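Local coordinates for protein allergen Aed a 2 (Aedes aegypti, PDB 3DXL) that binds and sequesters host biogenic amines and leukotrienes in two separate pockets, so modulating blood feeding by the female mosquito, at residues A[15-20]-A[276-281]; A[212-217]-A[268-273]. All blocks are in the same frame, centred on the assembly; numbering follows the deposited sequence. Where two conformers were deposited one is given.

Contact 1 of 2, residues A[15-20]-A[276-281]. Unlike the reference sequence in segment 276-281: Asn281 (reference Lys).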
loop_
_atom_site.group_PDB
_atom_site.type_symbol
_atom_site.label_atom_id
_atom_site.label_comp_id
_atom_site.label_asym_id
_atom_site.label_seq_id
_atom_site.Cartn_x
_atom_site.Cartn_y
_atom_site.Cartn_z
ATOM N N ARG A 15 -3.261 -1.154 -6.000
ATOM C CA ARG A 15 -1.946 -1.373 -6.601
ATOM C C ARG A 15 -2.018 -2.453 -7.682
ATOM O O ARG A 15 -1.488 -2.292 -8.780
ATOM C CB ARG A 15 -0.891 -1.727 -5.547
ATOM C CG ARG A 15 0.460 -2.187 -6.101
ATOM C CD ARG A 15 1.161 -1.149 -6.996
ATOM N NE ARG A 15 1.416 0.121 -6.315
ATOM C CZ ARG A 15 2.467 0.354 -5.537
ATOM N NH1 ARG A 15 3.398 -0.576 -5.345
ATOM N NH2 ARG A 15 2.592 1.539 -4.954
ATOM N N CYS A 16 -2.690 -3.556 -7.375
ATOM C CA CYS A 16 -2.788 -4.643 -8.331
ATOM C C CYS A 16 -3.594 -4.238 -9.566
ATOM O O CYS A 16 -3.253 -4.638 -10.684
ATOM C CB CYS A 16 -3.368 -5.871 -7.647
ATOM S SG CYS A 16 -2.201 -6.626 -6.492
ATOM N N MET A 17 -4.625 -3.406 -9.389
ATOM C CA MET A 17 -5.354 -2.894 -10.543
ATOM C C MET A 17 -4.492 -1.934 -11.354
ATOM O O MET A 17 -4.461 -2.014 -12.581
ATOM C CB MET A 17 -6.667 -2.237 -10.133
ATOM C CG MET A 17 -7.704 -3.256 -9.712
ATOM S SD MET A 17 -9.346 -2.568 -9.535
ATOM C CE MET A 17 -9.140 -1.708 -7.974
ATOM N N GLU A 18 -3.762 -1.043 -10.670
ATOM C CA GLU A 18 -2.885 -0.098 -11.367
ATOM C C GLU A 18 -1.883 -0.834 -12.257
ATOM O O GLU A 18 -1.633 -0.430 -13.395
ATOM C CB GLU A 18 -2.176 0.814 -10.364
ATOM C CG GLU A 18 -1.418 1.962 -11.038
ATOM C CD GLU A 18 -0.841 2.954 -10.054
ATOM O OE1 GLU A 18 -1.519 3.308 -9.074
ATOM O OE2 GLU A 18 0.291 3.414 -10.280
ATOM N N ASP A 19 -1.343 -1.934 -11.740
ATOM C CA ASP A 19 -0.319 -2.676 -12.461
ATOM C C ASP A 19 -0.845 -3.601 -13.563
ATOM O O ASP A 19 -0.069 -4.043 -14.416
ATOM C CB ASP A 19 0.530 -3.479 -11.479
ATOM C CG ASP A 19 1.486 -2.611 -10.686
ATOM O OD1 ASP A 19 1.705 -1.435 -11.058
ATOM O OD2 ASP A 19 2.024 -3.124 -9.692
ATOM N N ASN A 20 -2.142 -3.915 -13.540
ATOM C CA ASN A 20 -2.666 -4.962 -14.418
ATOM C C ASN A 20 -3.814 -4.581 -15.332
ATOM O O ASN A 20 -4.093 -5.298 -16.293
ATOM C CB ASN A 20 -2.989 -6.214 -13.605
ATOM C CG ASN A 20 -1.749 -6.852 -13.042
ATOM O OD1 ASN A 20 -0.964 -7.458 -13.778
ATOM N ND2 ASN A 20 -1.537 -6.693 -11.743
ATOM N N PHE A 276 -6.025 6.696 -7.879
ATOM C CA PHE A 276 -5.505 7.818 -8.689
ATOM C C PHE A 276 -5.366 7.521 -10.187
ATOM O O PHE A 276 -5.811 8.305 -11.030
ATOM C CB PHE A 276 -4.150 8.246 -8.118
ATOM C CG PHE A 276 -3.571 9.489 -8.739
ATOM C CD1 PHE A 276 -3.868 10.739 -8.213
ATOM C CD2 PHE A 276 -2.703 9.406 -9.824
ATOM C CE1 PHE A 276 -3.315 11.890 -8.762
ATOM C CE2 PHE A 276 -2.151 10.562 -10.382
ATOM C CZ PHE A 276 -2.461 11.797 -9.846
ATOM N N ASN A 277 -4.726 6.399 -10.510
ATOM C CA ASN A 277 -4.406 6.051 -11.892
ATOM C C ASN A 277 -5.348 5.050 -12.540
ATOM O O ASN A 277 -5.093 4.619 -13.670
ATOM C CB ASN A 277 -2.972 5.522 -11.974
ATOM C CG ASN A 277 -1.942 6.633 -12.069
ATOM O OD1 ASN A 277 -2.159 7.623 -12.759
ATOM N ND2 ASN A 277 -0.800 6.453 -11.407
ATOM N N LEU A 278 -6.426 4.677 -11.853
ATOM C CA LEU A 278 -7.226 3.550 -12.336
ATOM C C LEU A 278 -8.134 3.857 -13.536
ATOM O O LEU A 278 -8.086 3.131 -14.527
ATOM C CB LEU A 278 -7.965 2.828 -11.203
ATOM C CG LEU A 278 -7.079 2.328 -10.058
ATOM C CD1 LEU A 278 -7.882 1.435 -9.125
ATOM C CD2 LEU A 278 -5.850 1.605 -10.557
ATOM N N PRO A 279 -8.960 4.926 -13.473
ATOM C CA PRO A 279 -9.752 5.219 -14.680
ATOM C C PRO A 279 -8.881 5.397 -15.936
ATOM O O PRO A 279 -9.271 4.969 -17.023
ATOM C CB PRO A 279 -10.478 6.517 -14.312
ATOM C CG PRO A 279 -10.579 6.465 -12.820
ATOM C CD PRO A 279 -9.259 5.883 -12.390
ATOM N N LYS A 280 -7.711 6.011 -15.774
ATOM C CA LYS A 280 -6.719 6.132 -16.838
ATOM C C LYS A 280 -5.426 6.601 -16.209
ATOM O O LYS A 280 -5.443 7.433 -15.297
ATOM C CB LYS A 280 -7.165 7.133 -17.918
ATOM C CG LYS A 280 -6.314 7.145 -19.197
ATOM C CD LYS A 280 -6.356 5.793 -19.920
ATOM C CE LYS A 280 -5.678 5.854 -21.285
ATOM N NZ LYS A 280 -5.645 4.515 -21.959
ATOM N N ASN A 281 -4.312 6.042 -16.669
ATOM C CA ASN A 281 -3.001 6.518 -16.264
ATOM C C ASN A 281 -2.948 8.038 -16.423
ATOM O O ASN A 281 -3.227 8.565 -17.503
ATOM C CB ASN A 281 -1.916 5.823 -17.092
ATOM C CG ASN A 281 -0.604 6.577 -17.094
ATOM O OD1 ASN A 281 -0.371 7.447 -17.940
ATOM N ND2 ASN A 281 0.272 6.236 -16.158
HETATM O O HOH W 1 -4.117 4.208 -8.838
#
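Asn277 meets Glu18 twice, once directly and once through a water. Its backbone N donates to water 1 (2.8 Å from Asn277 N to the water O), and the water in turn donates to Glu18 OE1. Its side-chain ND2 gives a weak, long bond to Glu18 OE2, 3.4 Å away, with the amide and carboxylate planes almost perpendicular, 86° apart. The stronger partner of OE2 is Arg213, while Asn277 OD1 takes the backbone N of Gln282 and Asn277 O accepts from Arg27. Glu18 reaches the loop because its CG lies anti to the backbone N (chi1 -171°) and the chain runs out extended, bringing Glu18 CD to 3.8 Å from Asn277 CB.

Helix 6-20 belongs to the N-terminal odorant-binding-type domain, where a disulfide from Cys16 to Cys53 ties it to helix 45-58; the loop, which follows helix 257-271 of the C-terminal half, packs here against that domain.

Next, Leu278 rests CD2 on the helix backbone, nearest Glu18 N (3.4 Å), and also near Met17 CB; CD1 lies on the Met17 side chain, 3.6 Å from Met17 CE in one of two conformers. Leu31 of helix 27-34 touches both side chains, and Leu278 O accepts from Arg27.

Contact 2 of 2, residues A[212-217]-A[268-273]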
loop_
_atom_site.group_PDB
_atom_site.type_symbol
_atom_site.label_atom_id
_atom_site.label_comp_id
_atom_site.label_asym_id
_atom_site.label_seq_id
_atom_site.Cartn_x
_atom_site.Cartn_y
_atom_site.Cartn_z
ATOM N N LYS A 212 12.056 3.090 -6.246
ATOM C CA LYS A 212 12.302 3.178 -7.681
ATOM C C LYS A 212 11.030 3.456 -8.466
ATOM O O LYS A 212 11.037 4.229 -9.415
ATOM C CB LYS A 212 12.962 1.904 -8.209
ATOM C CG LYS A 212 14.419 1.763 -7.792
ATOM C CD LYS A 212 14.970 0.374 -8.112
ATOM C CE LYS A 212 14.964 0.104 -9.602
ATOM N NZ LYS A 212 15.541 -1.240 -9.920
ATOM N N ARG A 213 9.934 2.801 -8.064
ATOM C CA ARG A 213 8.642 2.976 -8.697
ATOM C C ARG A 213 8.275 4.460 -8.725
ATOM O O ARG A 213 7.833 4.981 -9.738
ATOM C CB ARG A 213 7.583 2.172 -7.932
ATOM C CG ARG A 213 6.213 2.137 -8.578
ATOM C CD ARG A 213 5.220 1.355 -7.722
ATOM N NE ARG A 213 4.121 0.833 -8.545
ATOM C CZ ARG A 213 3.036 1.521 -8.882
ATOM N NH1 ARG A 213 2.867 2.765 -8.449
ATOM N NH2 ARG A 213 2.102 0.968 -9.643
ATOM N N ASP A 214 8.456 5.125 -7.589
ATOM C CA ASP A 214 8.108 6.540 -7.481
ATOM C C ASP A 214 9.039 7.470 -8.270
ATOM O O ASP A 214 8.591 8.478 -8.803
ATOM C CB ASP A 214 8.023 6.959 -6.020
ATOM C CG ASP A 214 6.745 6.474 -5.351
ATOM O OD1 ASP A 214 5.819 5.999 -6.060
ATOM O OD2 ASP A 214 6.671 6.577 -4.107
ATOM N N PHE A 215 10.318 7.106 -8.377
ATOM C CA PHE A 215 11.229 7.835 -9.271
ATOM C C PHE A 215 10.797 7.722 -10.729
ATOM O O PHE A 215 10.760 8.719 -11.460
ATOM C CB PHE A 215 12.671 7.343 -9.133
ATOM C CG PHE A 215 13.487 8.097 -8.111
ATOM C CD1 PHE A 215 13.042 8.224 -6.801
ATOM C CD2 PHE A 215 14.725 8.632 -8.453
ATOM C CE1 PHE A 215 13.799 8.903 -5.854
ATOM C CE2 PHE A 215 15.491 9.316 -7.506
ATOM C CZ PHE A 215 15.027 9.439 -6.208
ATOM N N LYS A 216 10.441 6.505 -11.152
ATOM C CA LYS A 216 10.046 6.310 -12.534
ATOM C C LYS A 216 8.779 7.087 -12.867
ATOM O O LYS A 216 8.640 7.615 -13.969
ATOM C CB LYS A 216 9.904 4.824 -12.857
ATOM C CG LYS A 216 11.240 4.100 -12.848
ATOM C CD LYS A 216 11.123 2.632 -13.197
ATOM C CE LYS A 216 12.493 1.961 -13.134
ATOM N NZ LYS A 216 12.394 0.478 -13.253
ATOM N N LEU A 217 7.880 7.206 -11.889
ATOM C CA LEU A 217 6.645 7.961 -12.087
ATOM C C LEU A 217 6.844 9.472 -12.228
ATOM O O LEU A 217 5.968 10.159 -12.748
ATOM C CB LEU A 217 5.620 7.653 -10.990
ATOM C CG LEU A 217 4.951 6.289 -11.180
ATOM C CD1 LEU A 217 4.270 5.840 -9.901
ATOM C CD2 LEU A 217 3.977 6.303 -12.361
ATOM N N GLU A 268 2.987 11.727 -2.356
ATOM C CA GLU A 268 2.007 12.276 -1.416
ATOM C C GLU A 268 0.688 12.587 -2.130
ATOM O O GLU A 268 -0.395 12.285 -1.616
ATOM C CB GLU A 268 2.547 13.528 -0.715
ATOM C CG GLU A 268 1.617 14.084 0.385
ATOM C CD GLU A 268 0.470 14.968 -0.125
ATOM O OE1 GLU A 268 0.642 15.658 -1.151
ATOM O OE2 GLU A 268 -0.608 14.976 0.517
ATOM N N VAL A 269 0.780 13.203 -3.303
ATOM C CA VAL A 269 -0.396 13.539 -4.092
ATOM C C VAL A 269 -1.192 12.277 -4.430
ATOM O O VAL A 269 -2.415 12.212 -4.237
ATOM C CB VAL A 269 -0.007 14.301 -5.382
ATOM C CG1 VAL A 269 -1.204 14.443 -6.319
ATOM C CG2 VAL A 269 0.541 15.684 -5.033
ATOM N N ARG A 270 -0.500 11.251 -4.917
ATOM C CA ARG A 270 -1.168 10.019 -5.311
ATOM C C ARG A 270 -1.713 9.254 -4.102
ATOM O O ARG A 270 -2.698 8.511 -4.234
ATOM C CB ARG A 270 -0.242 9.164 -6.174
ATOM C CG ARG A 270 0.021 9.816 -7.526
ATOM C CD ARG A 270 0.840 8.955 -8.460
ATOM N NE ARG A 270 2.236 8.937 -8.041
ATOM C CZ ARG A 270 2.832 7.908 -7.437
ATOM N NH1 ARG A 270 2.157 6.788 -7.188
ATOM N NH2 ARG A 270 4.108 8.000 -7.075
ATOM N N SER A 271 -1.119 9.449 -2.921
ATOM C CA SER A 271 -1.608 8.780 -1.707
ATOM C C SER A 271 -2.972 9.305 -1.277
ATOM O O SER A 271 -3.660 8.668 -0.478
ATOM C CB SER A 271 -0.625 8.883 -0.536
ATOM O OG SER A 271 -0.723 10.142 0.121
ATOM N N GLN A 272 -3.366 10.464 -1.802
ATOM C CA GLN A 272 -4.668 11.031 -1.467
ATOM C C GLN A 272 -5.828 10.261 -2.083
ATOM O O GLN A 272 -6.953 10.368 -1.596
ATOM C CB GLN A 272 -4.754 12.479 -1.940
ATOM C CG GLN A 272 -3.715 13.399 -1.314
ATOM C CD GLN A 272 -3.672 14.783 -1.937
ATOM O OE1 GLN A 272 -4.455 15.112 -2.826
ATOM N NE2 GLN A 272 -2.728 15.597 -1.480
ATOM N N ILE A 273 -5.568 9.525 -3.163
ATOM C CA ILE A 273 -6.602 8.756 -3.853
ATOM C C ILE A 273 -5.933 7.472 -4.310
ATOM O O ILE A 273 -5.179 7.471 -5.283
ATOM C CB ILE A 273 -7.163 9.503 -5.102
ATOM C CG1 ILE A 273 -7.545 10.960 -4.783
ATOM C CG2 ILE A 273 -8.353 8.734 -5.687
ATOM C CD1 ILE A 273 -7.834 11.803 -6.013
HETATM O O HOH W 2 3.672 4.457 -6.361
HETATM O O HOH W 3 6.310 9.615 -7.507
#
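Arg270 carries this contact, spanning a gap in which the nearest CA atoms of the two segments, those of Asp214 and Arg270, are 10.1 Å apart. Its CG is anti to the carbonyl carbon and the chain turns at chi3 (-74°), which presents the guanidinium to helix 208-217. There NH2 makes a salt bridge to Asp214 OD1, 2.8 Å long and fairly straight at 163°. The bond lies in the guanidinium plane but reaches OD1 from above the carboxylate, the two planes being 69° apart.

Two waters at the guanidinium edge add to the grip. Water 2 accepts from Arg270 NH1 and from Arg213 NH1 and donates to Asp214 OD1, 2.7 Å from the water O. Sharing this water and the nearby carboxylate probably eases the approach of the two cationic groups, whose NH1 atoms are 4.3 Å apart; Arg213 NH2 is salt-bridged to Asp19 and Glu18. Water 3 accepts from Arg270 NH2 and donates to the backbone O of Asp214. Leu217 lays CD1 over one face of the guanidinium, 3.5 Å from Arg270 CZ and offset toward the rim.

Asp214 OD2 is hydrogen-bonded to Tyr199 OH and salt-bridged to Arg267, which probably fix the carboxylate's rotation. On the same helix as Arg270, Glu268, a noradrenaline-binding residue, accepts Gln272 NE2 at OE2 (3.0 Å), which Ser152 OG also bonds. The contact thus joins helix 208-217 to the last turns of helix 257-271 within the amine-binding half; Phe215 also packs on helix 257-271 and reaches Leu225 of helix 223-234.

Overall arrangement
The two contacts lie about 12 Å apart, centre to centre, in a region where the N- and C-terminal halves meet. Contact 1 spans almost the whole chain, from helix 6-20 to the loop after helix 257-271, and both segments of contact 2 fall between its ends in sequence. They also touch: Arg213 forms salt bridges with Asp19 and Glu18, and the ring of Phe276, in the loop that follows helix 257-271, packs on Arg270. One connected set of charged and apolar side chains physically joins the lipid-binding N-terminal domain to the amine-binding C-terminal domain, whose ligands nevertheless bind independently.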